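Local coordinates for protein erythromycin C-12 hydroxylase (Saccharopolyspora erythraea, PDB 2JJO) that hydroxylates erythromycin D at C-12 of its macrolactone ring to give erythromycin C, working as a heme-containing cytochrome P450 monooxygenase in antibiotic biosynthesis, at residues 46-51 with 175-180; 170-175 with 184-189; 286-291 with 390-395. The protein carries 1 engineered substitution. One frame throughout, in Å; residues are numbered along the deposited sequence. Where two conformers were deposited one is given.

Contact 1: residues 46-51 with 175-180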
loop_
_atom_site.group_PDB
_atom_site.type_symbol
_atom_site.label_atom_id
_atom_site.label_comp_id
_atom_site.label_asym_id
_atom_site.label_seq_id
_atom_site.Cartn_x
_atom_site.Cartn_y
_atom_site.Cartn_z
ATOM N N ASP A 46 5.055 -13.519 19.653
ATOM C CA ASP A 46 6.441 -13.774 19.187
ATOM C C ASP A 46 7.511 -13.409 20.241
ATOM O O ASP A 46 7.208 -12.976 21.349
ATOM C CB ASP A 46 6.724 -13.121 17.818
ATOM C CG ASP A 46 6.853 -11.599 17.892
ATOM O OD1 ASP A 46 7.011 -11.040 19.008
ATOM O OD2 ASP A 46 6.797 -10.960 16.816
ATOM N N ARG A 47 8.768 -13.599 19.895
ATOM C CA ARG A 47 9.851 -13.414 20.869
ATOM C C ARG A 47 10.049 -11.980 21.307
ATOM O O ARG A 47 10.732 -11.757 22.293
ATOM C CB ARG A 47 11.162 -13.953 20.317
ATOM C CG ARG A 47 11.371 -13.596 18.876
ATOM C CD ARG A 47 12.581 -12.733 18.769
ATOM N NE ARG A 47 13.462 -13.179 17.697
ATOM C CZ ARG A 47 14.787 -13.095 17.739
ATOM N NH1 ARG A 47 15.407 -12.576 18.809
ATOM N NH2 ARG A 47 15.493 -13.546 16.706
ATOM N N TYR A 48 9.446 -11.028 20.584
ATOM C CA TYR A 48 9.466 -9.610 20.965
ATOM C C TYR A 48 8.213 -9.179 21.763
ATOM O O TYR A 48 8.042 -7.979 22.083
ATOM C CB TYR A 48 9.573 -8.751 19.710
ATOM C CG TYR A 48 10.787 -9.031 18.861
ATOM C CD1 TYR A 48 10.637 -9.419 17.528
ATOM C CD2 TYR A 48 12.083 -8.918 19.382
ATOM C CE1 TYR A 48 11.743 -9.668 16.717
ATOM C CE2 TYR A 48 13.192 -9.192 18.592
ATOM C CZ TYR A 48 13.013 -9.553 17.257
ATOM O OH TYR A 48 14.106 -9.810 16.442
ATOM N N GLY A 49 7.334 -10.134 22.038
ATOM C CA GLY A 49 6.043 -9.879 22.725
ATOM C C GLY A 49 5.002 -9.260 21.803
ATOM O O GLY A 49 4.055 -8.653 22.276
ATOM N N VAL A 50 5.215 -9.390 20.491
ATOM C CA VAL A 50 4.245 -8.930 19.483
ATOM C C VAL A 50 3.244 -10.050 19.184
ATOM O O VAL A 50 3.618 -11.197 19.070
ATOM C CB VAL A 50 4.927 -8.369 18.178
ATOM C CG1 VAL A 50 3.861 -7.929 17.131
ATOM C CG2 VAL A 50 5.824 -7.182 18.506
ATOM N N TRP A 51 1.965 -9.691 19.080
ATOM C CA TRP A 51 0.890 -10.653 18.970
ATOM C C TRP A 51 0.369 -10.659 17.560
ATOM O O TRP A 51 -0.135 -9.632 17.055
ATOM C CB TRP A 51 -0.247 -10.307 19.925
ATOM C CG TRP A 51 0.099 -10.559 21.358
ATOM C CD1 TRP A 51 0.817 -9.746 22.184
ATOM C CD2 TRP A 51 -0.263 -11.714 22.137
ATOM N NE1 TRP A 51 0.923 -10.322 23.438
ATOM C CE2 TRP A 51 0.274 -11.534 23.428
ATOM C CE3 TRP A 51 -0.968 -12.894 21.856
ATOM C CZ2 TRP A 51 0.130 -12.495 24.444
ATOM C CZ3 TRP A 51 -1.122 -13.868 22.894
ATOM C CH2 TRP A 51 -0.584 -13.642 24.158
ATOM N N ASP A 175 14.133 -5.190 13.192
ATOM C CA ASP A 175 13.857 -6.518 13.697
ATOM C C ASP A 175 12.655 -6.385 14.630
ATOM O O ASP A 175 11.527 -6.570 14.198
ATOM C CB ASP A 175 15.103 -7.153 14.350
ATOM C CG ASP A 175 15.938 -6.147 15.111
ATOM O OD1 ASP A 175 17.001 -5.739 14.583
ATOM O OD2 ASP A 175 15.516 -5.748 16.218
ATOM N N ASP A 176 12.889 -5.994 15.876
ATOM C CA ASP A 176 11.806 -5.769 16.816
ATOM C C ASP A 176 11.095 -4.423 16.486
ATOM O O ASP A 176 11.710 -3.341 16.526
ATOM C CB ASP A 176 12.425 -5.808 18.203
ATOM C CG ASP A 176 11.444 -5.521 19.332
ATOM O OD1 ASP A 176 10.259 -5.131 19.138
ATOM O OD2 ASP A 176 11.925 -5.691 20.457
ATOM N N PRO A 177 9.795 -4.483 16.135
ATOM C CA PRO A 177 9.067 -3.255 15.755
ATOM C C PRO A 177 8.671 -2.357 16.925
ATOM O O PRO A 177 8.193 -1.216 16.721
ATOM C CB PRO A 177 7.833 -3.808 15.025
ATOM C CG PRO A 177 7.572 -5.099 15.729
ATOM C CD PRO A 177 8.925 -5.681 16.047
ATOM N N THR A 178 8.898 -2.828 18.150
ATOM C CA THR A 178 8.662 -1.988 19.337
ATOM C C THR A 178 9.960 -1.298 19.833
ATOM O O THR A 178 9.942 -0.577 20.833
ATOM C CB THR A 178 8.005 -2.790 20.508
ATOM O OG1 THR A 178 8.955 -3.698 21.066
ATOM C CG2 THR A 178 6.809 -3.593 20.011
ATOM N N ASP A 179 11.085 -1.566 19.159
ATOM C CA ASP A 179 12.342 -0.997 19.586
ATOM C C ASP A 179 12.291 0.549 19.401
ATOM O O ASP A 179 12.066 1.023 18.297
ATOM C CB ASP A 179 13.490 -1.645 18.800
ATOM C CG ASP A 179 14.898 -1.238 19.312
ATOM O OD1 ASP A 179 15.876 -1.839 18.845
ATOM O OD2 ASP A 179 15.034 -0.307 20.138
ATOM N N PRO A 180 12.554 1.342 20.470
ATOM C CA PRO A 180 12.576 2.802 20.248
ATOM C C PRO A 180 13.690 3.231 19.305
ATOM O O PRO A 180 13.580 4.291 18.689
ATOM C CB PRO A 180 12.850 3.391 21.647
ATOM C CG PRO A 180 13.505 2.312 22.395
ATOM C CD PRO A 180 12.872 1.004 21.873
HETATM O O HOH W 1 10.360 -6.491 22.643
#

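Contact 2: residues 170-175 with 184-189. With EY5 (Erythromycin D), chain C.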
loop_
_atom_site.group_PDB
_atom_site.type_symbol
_atom_site.label_atom_id
_atom_site.label_comp_id
_atom_site.label_asym_id
_atom_site.label_seq_id
_atom_site.Cartn_x
_atom_site.Cartn_y
_atom_site.Cartn_z
ATOM N N VAL A 170 11.625 1.673 3.195
ATOM C CA VAL A 170 11.186 0.297 2.979
ATOM C C VAL A 170 12.276 -0.711 3.322
ATOM O O VAL A 170 11.963 -1.822 3.774
ATOM C CB VAL A 170 10.610 0.069 1.541
ATOM C CG1 VAL A 170 10.514 -1.408 1.220
ATOM C CG2 VAL A 170 9.248 0.710 1.447
ATOM N N ASP A 171 13.542 -0.301 3.152
ATOM C CA ASP A 171 14.708 -1.152 3.461
ATOM C C ASP A 171 15.431 -0.838 4.803
ATOM O O ASP A 171 16.511 -1.351 5.050
ATOM C CB ASP A 171 15.742 -1.122 2.307
ATOM C CG ASP A 171 15.140 -1.469 0.928
ATOM O OD1 ASP A 171 13.918 -1.697 0.816
ATOM O OD2 ASP A 171 15.915 -1.517 -0.056
ATOM N N ILE A 172 14.810 -0.026 5.658
ATOM C CA ILE A 172 15.363 0.315 6.966
ATOM C C ILE A 172 15.694 -0.957 7.769
ATOM O O ILE A 172 14.926 -1.938 7.726
ATOM C CB ILE A 172 14.400 1.277 7.716
ATOM C CG1 ILE A 172 15.157 2.112 8.745
ATOM C CG2 ILE A 172 13.141 0.535 8.308
ATOM C CD1 ILE A 172 14.366 3.239 9.227
ATOM N N GLN A 173 16.851 -0.979 8.442
ATOM C CA GLN A 173 17.185 -2.146 9.269
ATOM C C GLN A 173 16.147 -2.223 10.394
ATOM O O GLN A 173 15.889 -1.249 11.070
ATOM C CB GLN A 173 18.599 -2.073 9.845
ATOM C CG GLN A 173 19.190 -3.456 10.210
ATOM C CD GLN A 173 18.755 -3.898 11.611
ATOM O OE1 GLN A 173 18.896 -3.131 12.572
ATOM N NE2 GLN A 173 18.203 -5.118 11.723
ATOM N N MET A 174 15.551 -3.399 10.565
ATOM C CA MET A 174 14.394 -3.556 11.412
ATOM C C MET A 174 14.393 -5.000 11.909
ATOM O O MET A 174 14.658 -5.917 11.164
ATOM C CB MET A 174 13.135 -3.279 10.584
ATOM C CG MET A 174 11.799 -3.607 11.275
ATOM S SD MET A 174 10.380 -3.193 10.274
ATOM C CE MET A 174 10.187 -4.573 9.181
ATOM N N ASP A 175 14.133 -5.190 13.192
ATOM C CA ASP A 175 13.857 -6.518 13.697
ATOM C C ASP A 175 12.655 -6.385 14.630
ATOM O O ASP A 175 11.527 -6.570 14.198
ATOM C CB ASP A 175 15.103 -7.153 14.350
ATOM C CG ASP A 175 15.938 -6.147 15.111
ATOM O OD1 ASP A 175 17.001 -5.739 14.583
ATOM O OD2 ASP A 175 15.516 -5.748 16.218
ATOM N N GLU A 184 13.364 5.866 16.115
ATOM C CA GLU A 184 14.351 6.921 15.921
ATOM C C GLU A 184 14.989 6.835 14.568
ATOM O O GLU A 184 15.140 7.872 13.917
ATOM C CB GLU A 184 15.422 6.933 17.041
ATOM C CG GLU A 184 14.854 7.245 18.464
ATOM C CD GLU A 184 15.764 6.781 19.611
ATOM O OE1 GLU A 184 16.649 5.920 19.372
ATOM O OE2 GLU A 184 15.598 7.289 20.755
ATOM N N ARG A 185 15.344 5.617 14.138
ATOM C CA ARG A 185 15.886 5.396 12.798
ATOM C C ARG A 185 14.885 5.825 11.707
ATOM O O ARG A 185 15.253 6.480 10.724
ATOM C CB ARG A 185 16.291 3.947 12.597
ATOM C CG ARG A 185 17.657 3.571 13.159
ATOM C CD ARG A 185 18.213 2.289 12.437
ATOM N NE ARG A 185 17.341 1.125 12.573
ATOM C CZ ARG A 185 17.274 0.427 13.682
ATOM N NH1 ARG A 185 18.044 0.800 14.715
ATOM N NH2 ARG A 185 16.464 -0.620 13.770
ATOM N N ILE A 186 13.622 5.479 11.894
ATOM C CA ILE A 186 12.556 5.940 10.979
ATOM C C ILE A 186 12.467 7.443 10.902
ATOM O O ILE A 186 12.337 8.007 9.813
ATOM C CB ILE A 186 11.160 5.374 11.361
ATOM C CG1 ILE A 186 11.167 3.841 11.233
ATOM C CG2 ILE A 186 10.042 6.077 10.534
ATOM C CD1 ILE A 186 9.928 3.117 11.783
ATOM N N ALA A 187 12.529 8.103 12.046
ATOM C CA ALA A 187 12.542 9.562 12.049
ATOM C C ALA A 187 13.715 10.128 11.240
ATOM O O ALA A 187 13.531 11.039 10.425
ATOM C CB ALA A 187 12.568 10.087 13.499
ATOM N N ASP A 188 14.922 9.602 11.469
ATOM C CA ASP A 188 16.120 10.014 10.727
ATOM C C ASP A 188 15.957 9.851 9.209
ATOM O O ASP A 188 16.247 10.783 8.428
ATOM C CB ASP A 188 17.342 9.219 11.181
ATOM C CG ASP A 188 17.699 9.459 12.630
ATOM O OD1 ASP A 188 17.278 10.477 13.215
ATOM O OD2 ASP A 188 18.397 8.610 13.204
ATOM N N VAL A 189 15.498 8.678 8.786
ATOM C CA VAL A 189 15.291 8.453 7.353
ATOM C C VAL A 189 14.258 9.394 6.721
ATOM O O VAL A 189 14.430 9.775 5.565
ATOM C CB VAL A 189 14.972 6.970 6.967
ATOM C CG1 VAL A 189 16.051 6.057 7.415
ATOM C CG2 VAL A 189 13.683 6.510 7.546
HETATM O O1 EY5 C . 2.811 5.353 4.589
HETATM C C1 EY5 C . 2.331 5.364 5.735
HETATM O O2 EY5 C . 0.959 5.044 5.947
HETATM C C13 EY5 C . 0.119 4.838 4.809
HETATM C C36 EY5 C . -1.221 5.518 5.076
HETATM C C37 EY5 C . -1.043 6.950 5.492
HETATM C C12 EY5 C . -0.024 3.336 4.624
HETATM C C35 EY5 C . -0.170 2.627 5.971
HETATM C C11 EY5 C . 1.158 2.759 3.825
HETATM O O12 EY5 C . 1.228 3.269 2.475
HETATM C C10 EY5 C . 1.147 1.225 3.744
HETATM C C34 EY5 C . -0.096 0.732 2.966
HETATM C C2 EY5 C . 3.038 5.709 7.034
HETATM C C30 EY5 C . 3.417 7.188 6.984
HETATM C C3 EY5 C . 4.198 4.768 7.363
HETATM O O3 EY5 C . 4.590 5.058 8.727
HETATM C C14 EY5 C . 5.964 5.088 9.041
HETATM O O4 EY5 C . 6.214 4.024 9.963
HETATM C C18 EY5 C . 5.606 4.133 11.246
HETATM C C21 EY5 C . 5.990 2.888 12.058
HETATM C C17 EY5 C . 6.140 5.390 11.900
HETATM O O6 EY5 C . 5.560 5.540 13.202
HETATM C C16 EY5 C . 5.926 6.669 11.063
HETATM C C19 EY5 C . 6.698 7.817 11.721
HETATM O O5 EY5 C . 4.549 7.051 11.108
HETATM C C15 EY5 C . 6.366 6.461 9.605
HETATM C C4 EY5 C . 3.836 3.271 7.167
HETATM C C31 EY5 C . 3.035 2.707 8.361
HETATM C C5 EY5 C . 5.082 2.446 6.800
HETATM C C6 EY5 C . 5.331 2.299 5.286
HETATM C C32 EY5 C . 6.756 1.815 5.033
HETATM O O10 EY5 C . 5.244 3.595 4.648
HETATM C C7 EY5 C . 4.309 1.258 4.758
HETATM C C8 EY5 C . 3.796 1.408 3.332
HETATM C C33 EY5 C . 4.824 0.860 2.332
HETATM C C9 EY5 C . 2.459 0.731 3.134
HETATM O O11 EY5 C . 2.412 -0.230 2.402
HETATM O O7 EY5 C . 5.029 1.119 7.312
HETATM C C22 EY5 C . 5.887 0.890 8.430
HETATM O O9 EY5 C . 7.265 1.031 8.099
HETATM C C26 EY5 C . 8.119 0.831 9.230
HETATM C C27 EY5 C . 9.531 1.128 8.794
HETATM C C25 EY5 C . 7.965 -0.587 9.793
HETATM C C24 EY5 C . 6.478 -0.892 10.075
HETATM N N1 EY5 C . 6.160 -2.271 10.559
HETATM C C29 EY5 C . 6.783 -2.492 11.873
HETATM C C28 EY5 C . 6.502 -3.384 9.656
HETATM C C23 EY5 C . 5.639 -0.562 8.844
HETATM O O8 EY5 C . 4.249 -0.750 9.145
#

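Contact 3: residues 286-291 with 390-395. With EY5 (Erythromycin D), chain C.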
loop_
_atom_site.group_PDB
_atom_site.type_symbol
_atom_site.label_atom_id
_atom_site.label_comp_id
_atom_site.label_asym_id
_atom_site.label_seq_id
_atom_site.Cartn_x
_atom_site.Cartn_y
_atom_site.Cartn_z
ATOM N N PRO A 286 -1.516 -9.009 -1.440
ATOM C CA PRO A 286 -1.632 -7.644 -0.894
ATOM C C PRO A 286 -0.270 -6.974 -0.800
ATOM O O PRO A 286 0.645 -7.536 -0.206
ATOM C CB PRO A 286 -2.218 -7.876 0.531
ATOM C CG PRO A 286 -1.840 -9.378 0.825
ATOM C CD PRO A 286 -2.062 -10.013 -0.505
ATOM N N PRO A 287 -0.126 -5.783 -1.392
ATOM C CA PRO A 287 1.139 -5.015 -1.281
ATOM C C PRO A 287 1.648 -4.831 0.174
ATOM O O PRO A 287 2.837 -4.911 0.413
ATOM C CB PRO A 287 0.767 -3.660 -1.897
ATOM C CG PRO A 287 -0.302 -4.059 -2.977
ATOM C CD PRO A 287 -1.125 -5.112 -2.253
ATOM N N PHE A 288 0.734 -4.572 1.102
ATOM C CA PHE A 288 1.042 -4.356 2.504
ATOM C C PHE A 288 0.379 -5.553 3.230
ATOM O O PHE A 288 -0.835 -5.545 3.471
ATOM C CB PHE A 288 0.381 -3.024 2.946
ATOM C CG PHE A 288 0.848 -2.495 4.261
ATOM C CD1 PHE A 288 2.208 -2.435 4.578
ATOM C CD2 PHE A 288 -0.079 -2.014 5.187
ATOM C CE1 PHE A 288 2.649 -1.922 5.807
ATOM C CE2 PHE A 288 0.338 -1.471 6.406
ATOM C CZ PHE A 288 1.709 -1.417 6.713
ATOM N N PRO A 289 1.158 -6.609 3.494
ATOM C CA PRO A 289 0.604 -7.880 3.963
ATOM C C PRO A 289 0.264 -7.925 5.456
ATOM O O PRO A 289 -0.391 -8.857 5.890
ATOM C CB PRO A 289 1.729 -8.884 3.633
ATOM C CG PRO A 289 3.008 -8.014 3.822
ATOM C CD PRO A 289 2.627 -6.658 3.314
ATOM N N GLN A 290 0.719 -6.952 6.242
ATOM C CA GLN A 290 0.486 -6.976 7.682
ATOM C C GLN A 290 0.365 -5.531 8.166
ATOM O O GLN A 290 0.856 -4.619 7.496
ATOM C CB GLN A 290 1.646 -7.712 8.373
ATOM C CG GLN A 290 2.932 -6.959 8.218
ATOM C CD GLN A 290 4.149 -7.664 8.755
ATOM O OE1 GLN A 290 4.059 -8.660 9.491
ATOM N NE2 GLN A 290 5.324 -7.127 8.398
ATOM N N MET A 291 -0.335 -5.298 9.281
ATOM C CA MET A 291 -0.388 -3.966 9.840
ATOM C C MET A 291 -0.431 -4.034 11.365
ATOM O O MET A 291 -0.850 -5.053 11.919
ATOM C CB MET A 291 -1.513 -3.042 9.301
ATOM C CG MET A 291 -2.871 -3.592 8.922
ATOM S SD MET A 291 -3.467 -2.721 7.396
ATOM C CE MET A 291 -2.869 -3.835 6.161
ATOM N N GLU A 390 12.536 -7.783 0.758
ATOM C CA GLU A 390 12.788 -8.657 1.917
ATOM C C GLU A 390 11.779 -8.412 3.067
ATOM O O GLU A 390 11.459 -9.323 3.855
ATOM C CB GLU A 390 14.253 -8.498 2.452
ATOM C CG GLU A 390 15.374 -9.113 1.564
ATOM C CD GLU A 390 15.406 -10.661 1.491
ATOM O OE1 GLU A 390 15.146 -11.375 2.494
ATOM O OE2 GLU A 390 15.729 -11.177 0.398
ATOM N N GLN A 391 11.253 -7.199 3.148
ATOM C CA GLN A 391 10.432 -6.831 4.293
ATOM C C GLN A 391 9.363 -5.809 3.941
ATOM O O GLN A 391 9.410 -5.166 2.889
ATOM C CB GLN A 391 11.331 -6.291 5.410
ATOM C CG GLN A 391 12.082 -4.994 5.040
ATOM C CD GLN A 391 12.896 -4.489 6.205
ATOM O OE1 GLN A 391 13.291 -5.273 7.079
ATOM N NE2 GLN A 391 13.178 -3.205 6.220
ATOM N N ILE A 392 8.405 -5.686 4.846
ATOM C CA ILE A 392 7.407 -4.623 4.857
ATOM C C ILE A 392 6.354 -4.754 3.740
ATOM O O ILE A 392 5.150 -4.739 4.015
ATOM C CB ILE A 392 8.042 -3.197 4.908
ATOM C CG1 ILE A 392 8.885 -3.037 6.192
ATOM C CG2 ILE A 392 6.969 -2.108 4.892
ATOM C CD1 ILE A 392 9.615 -1.684 6.314
ATOM N N VAL A 393 6.802 -4.843 2.485
ATOM C CA VAL A 393 5.832 -5.017 1.387
ATOM C C VAL A 393 5.996 -6.380 0.732
ATOM O O VAL A 393 7.042 -7.026 0.848
ATOM C CB VAL A 393 5.938 -3.918 0.301
ATOM C CG1 VAL A 393 5.544 -2.561 0.869
ATOM C CG2 VAL A 393 7.365 -3.893 -0.332
ATOM N N LEU A 394 4.957 -6.766 -0.003
ATOM C CA LEU A 394 4.920 -8.016 -0.701
ATOM C C LEU A 394 4.976 -7.755 -2.201
ATOM O O LEU A 394 3.954 -7.447 -2.838
ATOM C CB LEU A 394 3.648 -8.763 -0.301
ATOM C CG LEU A 394 3.483 -10.143 -0.923
ATOM C CD1 LEU A 394 4.477 -11.145 -0.296
ATOM C CD2 LEU A 394 2.036 -10.661 -0.827
ATOM N N GLY A 395 6.172 -7.873 -2.779
ATOM C CA GLY A 395 6.367 -7.464 -4.170
ATOM C C GLY A 395 7.775 -7.726 -4.642
ATOM O O GLY A 395 8.577 -8.346 -3.916
HETATM O O1 EY5 C . 2.811 5.353 4.589
HETATM C C1 EY5 C . 2.331 5.364 5.735
HETATM O O2 EY5 C . 0.959 5.044 5.947
HETATM C C13 EY5 C . 0.119 4.838 4.809
HETATM C C36 EY5 C . -1.221 5.518 5.076
HETATM C C37 EY5 C . -1.043 6.950 5.492
HETATM C C12 EY5 C . -0.024 3.336 4.624
HETATM C C35 EY5 C . -0.170 2.627 5.971
HETATM C C11 EY5 C . 1.158 2.759 3.825
HETATM O O12 EY5 C . 1.228 3.269 2.475
HETATM C C10 EY5 C . 1.147 1.225 3.744
HETATM C C34 EY5 C . -0.096 0.732 2.966
HETATM C C2 EY5 C . 3.038 5.709 7.034
HETATM C C30 EY5 C . 3.417 7.188 6.984
HETATM C C3 EY5 C . 4.198 4.768 7.363
HETATM O O3 EY5 C . 4.590 5.058 8.727
HETATM C C14 EY5 C . 5.964 5.088 9.041
HETATM O O4 EY5 C . 6.214 4.024 9.963
HETATM C C18 EY5 C . 5.606 4.133 11.246
HETATM C C21 EY5 C . 5.990 2.888 12.058
HETATM C C17 EY5 C . 6.140 5.390 11.900
HETATM O O6 EY5 C . 5.560 5.540 13.202
HETATM C C16 EY5 C . 5.926 6.669 11.063
HETATM C C19 EY5 C . 6.698 7.817 11.721
HETATM O O5 EY5 C . 4.549 7.051 11.108
HETATM C C15 EY5 C . 6.366 6.461 9.605
HETATM C C4 EY5 C . 3.836 3.271 7.167
HETATM C C31 EY5 C . 3.035 2.707 8.361
HETATM C C5 EY5 C . 5.082 2.446 6.800
HETATM C C6 EY5 C . 5.331 2.299 5.286
HETATM C C32 EY5 C . 6.756 1.815 5.033
HETATM O O10 EY5 C . 5.244 3.595 4.648
HETATM C C7 EY5 C . 4.309 1.258 4.758
HETATM C C8 EY5 C . 3.796 1.408 3.332
HETATM C C33 EY5 C . 4.824 0.860 2.332
HETATM C C9 EY5 C . 2.459 0.731 3.134
HETATM O O11 EY5 C . 2.412 -0.230 2.402
HETATM O O7 EY5 C . 5.029 1.119 7.312
HETATM C C22 EY5 C . 5.887 0.890 8.430
HETATM O O9 EY5 C . 7.265 1.031 8.099
HETATM C C26 EY5 C . 8.119 0.831 9.230
HETATM C C27 EY5 C . 9.531 1.128 8.794
HETATM C C25 EY5 C . 7.965 -0.587 9.793
HETATM C C24 EY5 C . 6.478 -0.892 10.075
HETATM N N1 EY5 C . 6.160 -2.271 10.559
HETATM C C29 EY5 C . 6.783 -2.492 11.873
HETATM C C28 EY5 C . 6.502 -3.384 9.656
HETATM C C23 EY5 C . 5.639 -0.562 8.844
HETATM O O8 EY5 C . 4.249 -0.750 9.145
#

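Contact 1: residues 46-51 with 175-180
The ring of Tyr48 lies over the side chain of Asp176, a CH-pi contact that ties the tip of the hairpin 43-45/51-53 to the F-G loop of the P450 fold, the link between helices 159-170 and 180-206. Asp176 CB stands 3.5 Å from the centroid of the Tyr48 ring and 19° off its normal, shifted toward the CD2 side of the rim. Next to CB, the Asp176 carboxylate stacks on the same face, over the CG-CD2 side, the planes 23° apart and the two side chains running in opposite directions. Across the other face of the ring goes Arg47 CD, so the phenol is sandwiched. Tyr48 OH reaches Asp175 CB at 3.5 Å. Beside this stack Val50 CG2 touches Pro177 CG at 3.9 Å and, more loosely, Thr178 CG2; Met311 of strand 311-315 touches all three of these residues, and Pro177 also touches erythromycin D. No direct hydrogen bond crosses the contact. A water does the bridging, donating to Tyr48 O and to Asp176 OD2.

Two type I turns, 46-49 and 176-179, hold the partners in place, and each carries an Asx turn. In the first, Asp46 OD1 takes the N-H of Tyr48 and that of Val50 from opposite faces of its carboxylate plane, fixing the two hairpin residues that touch the loop. In the second, a chi1 of 177° turns the Asp176 carboxylate toward Thr178, and OD1 is gripped twice from one face: Thr178 N comes from above the plane at 2.9 Å, while Thr178 OG1 donates to Asp176 OD1 on its syn side at 2.7 Å.

Contact 2: residues 170-175 with 184-189
Ile172 sets CG1 anti to its own N (chi1 -155°) and stays extended through chi2, which makes a straight arm that lays CD1 against helix 180-206; Arg185 reaches the other way, its chain bent at chi3 (-59°) so that the guanidinium turns onto the backbone of Gln173. The Ile172 methyl beds on the helix backbone, CD1 lying 3.6 Å from Ile186 N, and on the side chains of Ile186 and, one turn on from Arg185, Val189, with Ile172 CD1 to Ile186 CG1 at 3.8 Å and to Val189 CG2 at 3.7 Å.

The polar half of the contact centres on one carbonyl. Arg185 NH2 donates to Gln173 O at 2.8 Å, rather bent at 145° and coming from above the carbonyl plane, and Arg185 NE adds a weak bond to the same oxygen. Gln173 OE1 lies over one face of the guanidinium, offset toward its rim, the amide and guanidinium planes about a third of a right angle apart. The nitrogen of that amide is held by Asp175, since Gln173 NE2 donates to Asp175 OD1 at 3.2 Å, close to the amide plane.

Ile172, Ile186 and Met174 also line the substrate pocket. Ile172 CG2 and Ile186 CD1 both meet the methyl C27 on the amino sugar of erythromycin D, the latter at 3.6 Å, and Met174 SD lies 3.6 Å from ring carbon C25 of that sugar. Ile186 CG2 meets the second sugar.

This is the F-G loop folding back onto its own G helix. Leu182 of helix 180-206 packs on Ile172 and Met174, Leu169 at the end of helix 159-170 lies against Ile186 and Val189, and Gln391 of the loop before strand 400-403 probably bonds the carbonyls of Val170 and Ile172.

Contact 3: residues 286-291 with 390-395
Leu394 and Pro287 meet backbone to backbone where two substrate-pocket segments of the P450 fold run together: the connection from helix 274-284 into strand 290-295, and the turn before strand 400-403, regions that in P450s correspond to recognition sites SRS5 and SRS6. Leu394 N donates to Pro287 O at 2.8 Å, nearly straight at 160°. Val393 CA comes up to the same oxygen in a CA-H...O contact.

Around this bond the side chains divide between two directions. Leu394 turns back toward the proline-rich segment: its CB sits 3.2 Å from Pro286 O, its side chain crosses that of Pro286 obliquely, CD2 against Pro286 CD, and CB also meets Pro289 CG. Pro289 in turn brings its CD to 3.2 Å from Ile392 O. Phe288 and Ile392 both leave the backbone pointing away from the opposite segment, toward the substrate. A chi1 of -167° swings the Phe288 ring away from its backbone N and lays one face against the macrolactone, C10 of erythromycin D over its centre and Gln290 O 3.3 Å above the centre of the other face. The ligand's O8 stands in plane at the ring's edge. Phe288 CE1 and Ile392 CG2 are only loosely in touch, at 4.4 Å, as the two side chains cover neighbouring parts of the ligand: Ile392 CD1 meets the amino-sugar methyl C27 at 3.8 Å.

Ile392 sits at the corner of a classic gamma turn, with positive phi and Val393 N bonded to Gln391 O at 2.7 Å, consistent with its side chain being directed into the pocket. Behind the contact, Pro287 touches the heme and packs on Thr245, Val248 and Leu249 of helix 228-259. Val393 touches both the proline segment and the ligand, its CG1 lying near Pro287 O and 3.8 Å from C33 of erythromycin D.

How the contacts relate
Contacts 1 and 2 share Asp175 and the F-G loop, which they fix at two places: 175-180 against the hairpin tip, 170-175 against helix 180-206. Contact 1 is at the surface and relies on a stacked ring and a bridging water; contact 2 is partly buried, with aliphatic packing on the ligand side and a charged group on a carbonyl farther out. Contact 3 is wholly buried, near the heme, held by one backbone bond and prolines. Contacts 2 and 3 meet through Gln391, and both line the erythromycin D pocket. Contacts 1 and 3 do not touch, their centres about 17 Å apart.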